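Side-chain contacts in ornithine carbamoyltransferase, mitochondrial (Coccidioides immitis, PDB 3SDS), which catalyses the transfer of the carbamoyl group from carbamoyl phosphate to L-ornithine, giving L-citrulline and phosphate in arginine biosynthesis: residues Thr22-His25 against Asp31-Pro34; His25-Ala30 against Gly130-Ile135; Thr39-Ala44 against Gln158-Phe163; Val122-Ala127 against Ala344-Lys349. One frame throughout, in Å; residues are numbered along the deposited sequence.

Interaction 1: residues Thr22-His25 against Asp31-Pro34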
loop_
_atom_site.group_PDB
_atom_site.type_symbol
_atom_site.label_atom_id
_atom_site.label_comp_id
_atom_site.label_asym_id
_atom_site.label_seq_id
_atom_site.Cartn_x
_atom_site.Cartn_y
_atom_site.Cartn_z
ATOM N N THR A 22 18.842 -20.263 13.365
ATOM C CA THR A 22 19.433 -19.243 12.441
ATOM C C THR A 22 18.819 -19.296 11.010
ATOM O O THR A 22 18.876 -20.343 10.342
ATOM C CB THR A 22 20.987 -19.375 12.382
ATOM N N PRO A 23 18.198 -18.178 10.549
ATOM C CA PRO A 23 17.642 -18.123 9.172
ATOM C C PRO A 23 18.720 -17.997 8.095
ATOM O O PRO A 23 19.782 -17.436 8.350
ATOM C CB PRO A 23 16.770 -16.861 9.177
ATOM C CG PRO A 23 16.633 -16.454 10.618
ATOM C CD PRO A 23 17.797 -17.011 11.364
ATOM N N ARG A 24 18.435 -18.509 6.897
ATOM C CA ARG A 24 19.352 -18.429 5.759
ATOM C C ARG A 24 18.942 -17.252 4.883
ATOM O O ARG A 24 17.763 -17.108 4.544
ATOM C CB ARG A 24 19.294 -19.731 4.953
ATOM C CG ARG A 24 20.432 -19.939 3.982
ATOM C CD ARG A 24 20.043 -20.794 2.761
ATOM N NE ARG A 24 21.118 -20.738 1.771
ATOM C CZ ARG A 24 21.391 -21.674 0.862
ATOM N NH1 ARG A 24 20.647 -22.769 0.765
ATOM N NH2 ARG A 24 22.416 -21.505 0.031
ATOM N N HIS A 25 19.901 -16.410 4.513
ATOM C CA HIS A 25 19.599 -15.228 3.709
ATOM C C HIS A 25 20.062 -15.370 2.227
ATOM O O HIS A 25 20.894 -16.229 1.903
ATOM C CB HIS A 25 20.175 -13.972 4.383
ATOM C CG HIS A 25 19.873 -13.876 5.852
ATOM N ND1 HIS A 25 18.615 -13.589 6.341
ATOM C CD2 HIS A 25 20.671 -14.017 6.940
ATOM C CE1 HIS A 25 18.650 -13.575 7.665
ATOM N NE2 HIS A 25 19.885 -13.829 8.054
ATOM N N ASP A 31 26.418 -16.967 -2.442
ATOM C CA ASP A 31 25.888 -17.874 -1.409
ATOM C C ASP A 31 25.281 -19.159 -1.989
ATOM O O ASP A 31 24.799 -19.998 -1.233
ATOM C CB ASP A 31 24.793 -17.200 -0.569
ATOM C CG ASP A 31 25.200 -15.848 0.015
ATOM O OD1 ASP A 31 24.306 -14.969 0.018
ATOM O OD2 ASP A 31 26.360 -15.654 0.482
ATOM N N LEU A 32 25.268 -19.308 -3.314
ATOM C CA LEU A 32 24.568 -20.444 -3.929
ATOM C C LEU A 32 25.541 -21.387 -4.581
ATOM O O LEU A 32 26.484 -20.944 -5.232
ATOM C CB LEU A 32 23.558 -19.984 -4.985
ATOM C CG LEU A 32 22.416 -19.078 -4.539
ATOM C CD1 LEU A 32 21.505 -18.583 -5.703
ATOM C CD2 LEU A 32 21.616 -19.837 -3.542
ATOM N N THR A 33 25.312 -22.690 -4.425
ATOM C CA THR A 33 26.103 -23.674 -5.165
ATOM C C THR A 33 25.666 -23.598 -6.614
ATOM O O THR A 33 24.600 -23.053 -6.901
ATOM C CB THR A 33 25.863 -25.122 -4.669
ATOM O OG1 THR A 33 24.468 -25.436 -4.773
ATOM C CG2 THR A 33 26.346 -25.316 -3.213
ATOM N N PRO A 34 26.469 -24.158 -7.540
ATOM C CA PRO A 34 25.989 -24.229 -8.928
ATOM C C PRO A 34 24.667 -25.012 -9.065
ATOM O O PRO A 34 23.800 -24.567 -9.820
ATOM C CB PRO A 34 27.127 -24.926 -9.667
ATOM C CG PRO A 34 28.321 -24.732 -8.807
ATOM C CD PRO A 34 27.832 -24.708 -7.398
#

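Interaction 2: residues His25-Ala30 against Gly130-Ile135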
loop_
_atom_site.group_PDB
_atom_site.type_symbol
_atom_site.label_atom_id
_atom_site.label_comp_id
_atom_site.label_asym_id
_atom_site.label_seq_id
_atom_site.Cartn_x
_atom_site.Cartn_y
_atom_site.Cartn_z
ATOM N N HIS A 25 19.901 -16.410 4.513
ATOM C CA HIS A 25 19.599 -15.228 3.709
ATOM C C HIS A 25 20.062 -15.370 2.227
ATOM O O HIS A 25 20.894 -16.229 1.903
ATOM C CB HIS A 25 20.175 -13.972 4.383
ATOM C CG HIS A 25 19.873 -13.876 5.852
ATOM N ND1 HIS A 25 18.615 -13.589 6.341
ATOM C CD2 HIS A 25 20.671 -14.017 6.940
ATOM C CE1 HIS A 25 18.650 -13.575 7.665
ATOM N NE2 HIS A 25 19.885 -13.829 8.054
ATOM N N LEU A 26 19.497 -14.560 1.330
ATOM C CA LEU A 26 20.028 -14.436 -0.018
ATOM C C LEU A 26 20.607 -13.022 -0.209
ATOM O O LEU A 26 19.850 -12.073 -0.467
ATOM C CB LEU A 26 18.955 -14.740 -1.065
ATOM C CG LEU A 26 19.382 -14.677 -2.545
ATOM C CD1 LEU A 26 20.482 -15.694 -2.884
ATOM C CD2 LEU A 26 18.223 -14.857 -3.506
ATOM N N LEU A 27 21.932 -12.874 -0.063
ATOM C CA LEU A 27 22.594 -11.553 -0.232
ATOM C C LEU A 27 23.312 -11.366 -1.585
ATOM O O LEU A 27 23.495 -10.221 -2.046
ATOM C CB LEU A 27 23.569 -11.260 0.927
ATOM C CG LEU A 27 23.079 -11.388 2.387
ATOM C CD1 LEU A 27 24.118 -10.840 3.340
ATOM C CD2 LEU A 27 21.729 -10.683 2.628
ATOM N N SER A 28 23.691 -12.497 -2.204
ATOM C CA SER A 28 24.521 -12.553 -3.419
ATOM C C SER A 28 24.497 -13.963 -4.002
ATOM O O SER A 28 24.342 -14.933 -3.260
ATOM C CB SER A 28 25.982 -12.195 -3.079
ATOM O OG SER A 28 26.859 -12.480 -4.165
ATOM N N ILE A 29 24.705 -14.084 -5.311
ATOM C CA ILE A 29 24.897 -15.393 -5.943
ATOM C C ILE A 29 26.075 -16.167 -5.325
ATOM O O ILE A 29 26.142 -17.403 -5.405
ATOM C CB ILE A 29 25.132 -15.277 -7.463
ATOM C CG1 ILE A 29 24.105 -14.360 -8.138
ATOM C CG2 ILE A 29 25.141 -16.649 -8.114
ATOM C CD1 ILE A 29 22.637 -14.761 -7.936
ATOM N N ALA A 30 27.007 -15.445 -4.709
ATOM C CA ALA A 30 28.115 -16.079 -4.004
ATOM C C ALA A 30 27.665 -17.084 -2.915
ATOM O O ALA A 30 28.447 -17.957 -2.521
ATOM C CB ALA A 30 29.032 -15.032 -3.424
ATOM N N GLY A 130 21.729 1.471 0.919
ATOM C CA GLY A 130 22.916 2.019 0.250
ATOM C C GLY A 130 24.127 1.093 0.348
ATOM O O GLY A 130 24.257 0.143 -0.448
ATOM N N PRO A 131 25.035 1.364 1.320
ATOM C CA PRO A 131 26.221 0.480 1.511
ATOM C C PRO A 131 25.867 -0.984 1.849
ATOM O O PRO A 131 24.818 -1.240 2.458
ATOM C CB PRO A 131 27.001 1.161 2.667
ATOM C CG PRO A 131 26.587 2.640 2.603
ATOM C CD PRO A 131 25.125 2.608 2.132
ATOM N N HIS A 132 26.727 -1.927 1.439
ATOM C CA HIS A 132 26.563 -3.348 1.809
ATOM C C HIS A 132 26.729 -3.629 3.323
ATOM O O HIS A 132 26.038 -4.499 3.887
ATOM C CB HIS A 132 27.461 -4.287 0.999
ATOM C CG HIS A 132 27.182 -5.731 1.280
ATOM N ND1 HIS A 132 26.212 -6.447 0.605
ATOM C CD2 HIS A 132 27.693 -6.574 2.212
ATOM C CE1 HIS A 132 26.160 -7.677 1.091
ATOM N NE2 HIS A 132 27.042 -7.778 2.071
ATOM N N SER A 133 27.644 -2.910 3.976
ATOM C CA SER A 133 27.772 -3.007 5.429
ATOM C C SER A 133 26.402 -2.849 6.113
ATOM O O SER A 133 26.143 -3.498 7.131
ATOM C CB SER A 133 28.804 -2.002 5.982
ATOM O OG SER A 133 28.635 -0.684 5.467
ATOM N N ASP A 134 25.528 -2.013 5.536
ATOM C CA ASP A 134 24.168 -1.802 6.052
ATOM C C ASP A 134 23.303 -3.076 6.037
ATOM O O ASP A 134 22.763 -3.461 7.080
ATOM C CB ASP A 134 23.459 -0.663 5.302
ATOM C CG ASP A 134 23.604 0.684 5.992
ATOM O OD1 ASP A 134 24.018 1.649 5.322
ATOM O OD2 ASP A 134 23.293 0.787 7.196
ATOM N N ILE A 135 23.183 -3.720 4.872
ATOM C CA ILE A 135 22.320 -4.910 4.717
ATOM C C ILE A 135 22.751 -6.115 5.581
ATOM O O ILE A 135 21.904 -6.815 6.146
ATOM C CB ILE A 135 22.099 -5.312 3.205
ATOM C CG1 ILE A 135 21.102 -6.459 3.046
ATOM C CG2 ILE A 135 23.393 -5.725 2.543
ATOM C CD1 ILE A 135 19.694 -6.040 3.005
#

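Interaction 3: residues Thr39-Ala44 against Gln158-Phe163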
loop_
_atom_site.group_PDB
_atom_site.type_symbol
_atom_site.label_atom_id
_atom_site.label_comp_id
_atom_site.label_asym_id
_atom_site.label_seq_id
_atom_site.Cartn_x
_atom_site.Cartn_y
_atom_site.Cartn_z
ATOM N N THR A 39 18.655 -24.789 -10.211
ATOM C CA THR A 39 17.330 -25.193 -9.720
ATOM C C THR A 39 16.349 -24.006 -9.592
ATOM O O THR A 39 15.161 -24.120 -9.957
ATOM C CB THR A 39 17.450 -25.980 -8.388
ATOM O OG1 THR A 39 18.158 -27.200 -8.625
ATOM C CG2 THR A 39 16.088 -26.318 -7.800
ATOM N N LEU A 40 16.849 -22.869 -9.097
ATOM C CA LEU A 40 16.040 -21.643 -9.020
ATOM C C LEU A 40 15.592 -21.207 -10.424
ATOM O O LEU A 40 14.439 -20.790 -10.633
ATOM C CB LEU A 40 16.802 -20.511 -8.307
ATOM C CG LEU A 40 17.089 -20.631 -6.798
ATOM C CD1 LEU A 40 17.807 -19.397 -6.280
ATOM C CD2 LEU A 40 15.813 -20.840 -6.002
ATOM N N VAL A 41 16.499 -21.343 -11.386
ATOM C CA VAL A 41 16.197 -20.964 -12.744
ATOM C C VAL A 41 15.196 -21.944 -13.383
ATOM O O VAL A 41 14.198 -21.505 -13.971
ATOM C CB VAL A 41 17.502 -20.734 -13.590
ATOM C CG1 VAL A 41 17.187 -20.504 -15.060
ATOM C CG2 VAL A 41 18.263 -19.526 -13.053
ATOM N N ARG A 42 15.420 -23.253 -13.256
ATOM C CA ARG A 42 14.422 -24.201 -13.787
ATOM C C ARG A 42 13.030 -23.985 -13.171
ATOM O O ARG A 42 12.034 -23.954 -13.895
ATOM C CB ARG A 42 14.869 -25.655 -13.658
ATOM C CG ARG A 42 15.963 -26.032 -14.661
ATOM C CD ARG A 42 16.440 -27.475 -14.510
ATOM N NE ARG A 42 17.112 -27.696 -13.229
ATOM C CZ ARG A 42 18.407 -27.954 -13.088
ATOM N NH1 ARG A 42 19.197 -28.033 -14.152
ATOM N NH2 ARG A 42 18.914 -28.134 -11.874
ATOM N N ASN A 43 12.970 -23.791 -11.853
ATOM C CA ASN A 43 11.695 -23.544 -11.180
ATOM C C ASN A 43 10.934 -22.320 -11.742
ATOM O O ASN A 43 9.717 -22.406 -12.000
ATOM C CB ASN A 43 11.856 -23.465 -9.641
ATOM C CG ASN A 43 12.317 -24.800 -9.006
ATOM O OD1 ASN A 43 12.451 -25.837 -9.685
ATOM N ND2 ASN A 43 12.579 -24.768 -7.703
ATOM N N ALA A 44 11.647 -21.204 -11.946
ATOM C CA ALA A 44 11.050 -19.998 -12.525
ATOM C C ALA A 44 10.520 -20.284 -13.934
ATOM O O ALA A 44 9.382 -19.926 -14.268
ATOM C CB ALA A 44 12.040 -18.828 -12.526
ATOM N N GLN A 158 18.420 -10.091 -10.076
ATOM C CA GLN A 158 18.642 -9.740 -11.476
ATOM C C GLN A 158 19.350 -10.867 -12.257
ATOM O O GLN A 158 18.934 -11.224 -13.371
ATOM C CB GLN A 158 19.406 -8.421 -11.602
ATOM C CG GLN A 158 19.492 -7.933 -13.054
ATOM C CD GLN A 158 18.118 -7.542 -13.639
ATOM O OE1 GLN A 158 17.313 -6.871 -12.976
ATOM N NE2 GLN A 158 17.858 -7.951 -14.889
ATOM N N ALA A 159 20.406 -11.420 -11.657
ATOM C CA ALA A 159 21.136 -12.550 -12.238
ATOM C C ALA A 159 20.193 -13.734 -12.570
ATOM O O ALA A 159 20.263 -14.317 -13.670
ATOM C CB ALA A 159 22.259 -12.989 -11.299
ATOM N N ILE A 160 19.307 -14.065 -11.627
ATOM C CA ILE A 160 18.366 -15.161 -11.819
ATOM C C ILE A 160 17.469 -14.866 -13.036
ATOM O O ILE A 160 17.283 -15.732 -13.907
ATOM C CB ILE A 160 17.529 -15.433 -10.542
ATOM C CG1 ILE A 160 18.448 -15.804 -9.367
ATOM C CG2 ILE A 160 16.538 -16.536 -10.789
ATOM C CD1 ILE A 160 17.807 -15.716 -7.971
ATOM N N ALA A 161 16.944 -13.645 -13.115
ATOM C CA ALA A 161 16.163 -13.223 -14.272
ATOM C C ALA A 161 16.957 -13.324 -15.571
ATOM O O ALA A 161 16.463 -13.863 -16.575
ATOM C CB ALA A 161 15.651 -11.812 -14.083
ATOM N N ASP A 162 18.188 -12.812 -15.548
ATOM C CA ASP A 162 19.002 -12.773 -16.757
ATOM C C ASP A 162 19.307 -14.172 -17.277
ATOM O O ASP A 162 19.184 -14.427 -18.486
ATOM C CB ASP A 162 20.259 -11.939 -16.548
ATOM C CG ASP A 162 19.948 -10.462 -16.439
ATOM O OD1 ASP A 162 18.757 -10.102 -16.603
ATOM O OD2 ASP A 162 20.877 -9.655 -16.189
ATOM N N PHE A 163 19.653 -15.089 -16.374
ATOM C CA PHE A 163 19.896 -16.473 -16.799
ATOM C C PHE A 163 18.627 -17.225 -17.236
ATOM O O PHE A 163 18.700 -18.040 -18.153
ATOM C CB PHE A 163 20.790 -17.255 -15.817
ATOM C CG PHE A 163 22.247 -17.117 -16.130
ATOM C CD1 PHE A 163 22.943 -15.964 -15.782
ATOM C CD2 PHE A 163 22.917 -18.111 -16.846
ATOM C CE1 PHE A 163 24.303 -15.825 -16.112
ATOM C CE2 PHE A 163 24.280 -17.967 -17.196
ATOM C CZ PHE A 163 24.966 -16.829 -16.823
#

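Interaction 4: residues Val122-Ala127 against Ala344-Lys349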
loop_
_atom_site.group_PDB
_atom_site.type_symbol
_atom_site.label_atom_id
_atom_site.label_comp_id
_atom_site.label_asym_id
_atom_site.label_seq_id
_atom_site.Cartn_x
_atom_site.Cartn_y
_atom_site.Cartn_z
ATOM N N VAL A 122 6.807 -10.079 10.957
ATOM C CA VAL A 122 6.663 -10.462 9.537
ATOM C C VAL A 122 7.316 -11.815 9.262
ATOM O O VAL A 122 8.049 -12.348 10.121
ATOM C CB VAL A 122 7.240 -9.379 8.540
ATOM C CG1 VAL A 122 6.724 -7.967 8.877
ATOM C CG2 VAL A 122 8.752 -9.399 8.501
ATOM N N SER A 123 7.078 -12.363 8.070
ATOM C CA SER A 123 7.702 -13.630 7.675
ATOM C C SER A 123 8.949 -13.508 6.779
ATOM O O SER A 123 9.704 -14.494 6.623
ATOM C CB SER A 123 6.676 -14.512 6.994
ATOM O OG SER A 123 5.559 -14.672 7.848
ATOM N N CYS A 124 9.153 -12.326 6.184
ATOM C CA CYS A 124 10.308 -12.076 5.330
ATOM C C CYS A 124 10.575 -10.592 5.178
ATOM O O CYS A 124 9.659 -9.783 5.247
ATOM C CB CYS A 124 10.093 -12.707 3.943
ATOM S SG CYS A 124 11.415 -12.373 2.724
ATOM N N ILE A 125 11.833 -10.232 4.950
ATOM C CA ILE A 125 12.176 -8.861 4.536
ATOM C C ILE A 125 12.887 -8.844 3.186
ATOM O O ILE A 125 13.917 -9.500 3.017
ATOM C CB ILE A 125 13.044 -8.114 5.570
ATOM C CG1 ILE A 125 12.408 -8.194 6.967
ATOM C CG2 ILE A 125 13.235 -6.670 5.136
ATOM C CD1 ILE A 125 13.331 -7.821 8.113
ATOM N N VAL A 126 12.312 -8.116 2.230
ATOM C CA VAL A 126 12.998 -7.780 0.982
ATOM C C VAL A 126 13.505 -6.339 1.120
ATOM O O VAL A 126 12.705 -5.400 1.248
ATOM C CB VAL A 126 12.071 -7.890 -0.240
ATOM C CG1 VAL A 126 12.839 -7.564 -1.520
ATOM C CG2 VAL A 126 11.435 -9.274 -0.329
ATOM N N ALA A 127 14.823 -6.157 1.115
ATOM C CA ALA A 127 15.393 -4.860 1.502
ATOM C C ALA A 127 16.316 -4.245 0.476
ATOM O O ALA A 127 17.110 -4.947 -0.157
ATOM C CB ALA A 127 16.120 -4.970 2.843
ATOM N N ALA A 344 11.762 -20.568 -2.269
ATOM C CA ALA A 344 12.954 -21.248 -1.782
ATOM C C ALA A 344 13.360 -20.807 -0.374
ATOM O O ALA A 344 13.684 -21.642 0.489
ATOM C CB ALA A 344 14.081 -21.033 -2.734
ATOM N N PHE A 345 13.344 -19.496 -0.144
ATOM C CA PHE A 345 13.897 -18.952 1.088
ATOM C C PHE A 345 12.870 -18.816 2.205
ATOM O O PHE A 345 13.214 -19.013 3.372
ATOM C CB PHE A 345 14.692 -17.657 0.834
ATOM C CG PHE A 345 16.055 -17.910 0.217
ATOM C CD1 PHE A 345 17.188 -18.056 1.023
ATOM C CD2 PHE A 345 16.196 -18.055 -1.167
ATOM C CE1 PHE A 345 18.432 -18.319 0.464
ATOM C CE2 PHE A 345 17.453 -18.314 -1.747
ATOM C CZ PHE A 345 18.566 -18.453 -0.929
ATOM N N VAL A 346 11.617 -18.528 1.852
ATOM C CA VAL A 346 10.572 -18.343 2.860
ATOM C C VAL A 346 9.753 -19.630 3.125
ATOM O O VAL A 346 9.634 -20.068 4.271
ATOM C CB VAL A 346 9.641 -17.162 2.524
ATOM C CG1 VAL A 346 8.733 -16.844 3.730
ATOM C CG2 VAL A 346 10.464 -15.937 2.110
ATOM N N VAL A 347 9.196 -20.227 2.073
ATOM C CA VAL A 347 8.369 -21.413 2.236
ATOM C C VAL A 347 9.211 -22.649 2.533
ATOM O O VAL A 347 8.894 -23.377 3.463
ATOM C CB VAL A 347 7.466 -21.668 1.012
ATOM C CG1 VAL A 347 6.472 -22.792 1.299
ATOM C CG2 VAL A 347 6.734 -20.404 0.636
ATOM N N ASN A 348 10.272 -22.890 1.757
ATOM C CA ASN A 348 11.120 -24.065 1.968
ATOM C C ASN A 348 12.235 -23.820 2.982
ATOM O O ASN A 348 13.184 -24.615 3.119
ATOM C CB ASN A 348 11.665 -24.563 0.639
ATOM C CG ASN A 348 10.568 -25.073 -0.267
ATOM O OD1 ASN A 348 9.505 -25.496 0.209
ATOM N ND2 ASN A 348 10.798 -25.014 -1.585
ATOM N N LYS A 349 12.098 -22.705 3.703
ATOM C CA LYS A 349 13.055 -22.297 4.731
ATOM C C LYS A 349 14.518 -22.547 4.301
ATOM O O LYS A 349 15.350 -22.942 5.111
ATOM C CB LYS A 349 12.708 -22.980 6.071
ATOM C CG LYS A 349 11.189 -23.058 6.344
ATOM C CD LYS A 349 10.775 -22.577 7.740
ATOM C CE LYS A 349 9.307 -22.056 7.728
ATOM N NZ LYS A 349 8.950 -21.232 8.948
#

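Interaction 1: residues Thr22-His25 against Asp31-Pro34
His25 and Asp31 bring the two loop segments nearest, with their CA atoms 8.5 Å apart, and it is the long side chain of Arg24 that spans the gap. With CG anti to the backbone N (chi1 -164°) and the chain extended from CG to NE, Arg24 carries its guanidinium up to the backbone of Asp31. There Arg24 NH2 donates a weak hydrogen bond to Asp31 O, 3.1 Å long and bent to 130° at the hydrogen. The carbonyl oxygen lies at the edge of the guanidinium, near its plane. The same Arg24 NH2 reaches one methyl of Leu32, CD2, at 4.0 Å, the two side chains crossing at about a right angle. The stronger polar partner of Arg24 is Glu36, which forms a salt bridge with NH1, a nitrogen that also bonds to Gly350 O near the C terminus. Asp31 OD1, 6.8 Å from Arg24 NH2, instead accepts from Leu27 N, holding the intervening loop. Glu36 has a second role, since OE1 takes the backbone N of Thr33. Thr33 is the N-cap of helix 34-51, and its side chain caps a backbone N in the first turn, an exchange consistent with a capping box. The arrangement is thus a capped helix start to which Arg24 ties the N-terminal arm through Glu36 and, weakly, Asp31 O.

Interaction 2: residues His25-Ala30 against Gly130-Ile135
Leu27 makes the apolar part of this contact with both branches of its side chain, facing the first turn of helix 132-141. Leu27 CA lies 8.3 Å from Ile135 CA, and Leu27 CD2 packs on Ile135 CG1 at 4.3 Å. The other methyl, Leu27 CD1, comes obliquely to the imidazole of His132, with His132 CE1 4.4 Å away. His132 has its CG anti to the backbone N (chi1 -174°), which swings the ring toward the loop. Within the helix, Ile135 CG2 lies 3.4 Å above one face of that ring, offset toward the rim, so Ile135 lines both the imidazole and the leucine.

Aromatic packing adds a further partner for the imidazole, which meets Phe154 edge-to-face.

The hydrogen bonds serve the loop itself. Ser28 OG accepts from Ala30 N at 3.0 Å and 163°, an ST turn. Asp203 OD1, on helix 199-210, bonds to Ser28 OG and to Ile29 N. Leu26 pairs by backbone bonds with Val146 and Asn148, and Leu27 O takes the side-chain amide of Asn148. The loop before helix 34-51 thus runs beside strand 146-148, an edge of this chain's four-stranded parallel sheet in the carbamoyl phosphate domain.

Chemically, the approach to helix 132-141 rests on dispersion contacts of one leucine, which hydrogen bonds of the loop, to itself, strand 146-148 and Asp203, help to place.

Interaction 3: residues Thr39-Ala44 against Gln158-Phe163
Helices 34-51 and 156-169 of the carbamoyl phosphate domain pack here through a buried, largely apolar interface. Their axes pass 9.6 Å apart in these segments, with a crossing angle of -61°, and Val41 and Ile160 have the nearest CA atoms, at 6.3 Å. Val41 is directed toward the neighbouring helix. Its CG2, anti to the carbonyl carbon, lies 4.0 Å from the backbone oxygen Ile160 O. The same Val41 CG2 meets Ile160 CG2 at 4.1 Å, the two side chains lying alongside and running opposite ways, and touches Phe163 CB at 4.4 Å. The other methyl, CG1, rests against the backbone C of Phe163. Ile160 also packs with its other branch: Ile160 CD1 meets Leu40 CD1 at 4.1 Å, the two side chains crossing at a slant. The Phe163 ring turns off to helix 199-210, where it packs on Leu204, Ala207 and Ala208.

On the same helix, Gln158, which probably binds carbamoyl phosphate, is steadied by Asp162. Gln158 NE2 donates a 2.9 Å hydrogen bond to Asp162 OD1, met on the syn side but 33° out of the carboxylate plane.

The helices therefore meet by non-directional van der Waals packing of methyls on side chains and backbone, while Gln158 is engaged by Asp162 and weakly by Arg334.

Interaction 4: residues Val122-Ala127 against Ala344-Lys349
Apolar packing dominates the meeting of Cys124 and Val346, whose CA atoms are 6.7 Å apart. A single methyl, Val346 CG2, lies against the cysteine along its length, 3.7 Å from both Cys124 CB and Cys124 SG. Two torsions bring this about. Cys124 holds SG anti to its backbone N (chi1 176°), which runs the thiol out beside the valine, and Val346 places CG2 anti to the carbonyl carbon, on the side that faces the strand. The cysteine also packs on Val69 of the adjoining strand 68-73.

Contacts with the backbone come next. The second methyl of the valine, Val346 CG1, is 3.9 Å from Ser123 O, a van der Waals approach.

In fold terms, the last turns of helix 327-347, which include a turn of pi-helical character at 344-347, lie against strand 124-128 of the parallel four-stranded sheet. This is the arrangement of the transcarbamylase fold, in which the C-terminal helix returns to pack on the carbamoyl phosphate domain.

Backbone hydrogen bonds place the strand within its sheet. Ser123 pairs with Thr68, and both Cys124 and Val126 pair with Ala70, on one flank; Ile125 pairs with Pro145 and Ile147 on the other. On the helix, Phe345 turns its ring from the strand toward the N-terminal arm, touching Arg24 and Leu26.

Overall arrangement
The N-terminal arm ties the set together: interactions 1 and 2 share His25 and lie about 12 Å apart between centres. Phe345, from the helix of interaction 4, reaches both, with Phe345 CE1 3.5 Å from His25 O and Phe345 CZ 3.7 Å from Leu26 CB. Interaction 3 joins the same core through Leu40, whose CD1 is 3.8 Å from Leu32 CD1 and whose CD2 is 3.7 Å from Ala344 CB. Interaction 3 alone contains a probable substrate-binding residue, and the side chain of Ile160 is about 7 Å from that of Arg334. In interaction 2, the side chains of Ile135 and Arg128, which probably binds carbamoyl phosphate too, are about 7 Å apart; in interaction 4 the side chain of Cys124 is about 12 Å from that of Thr80.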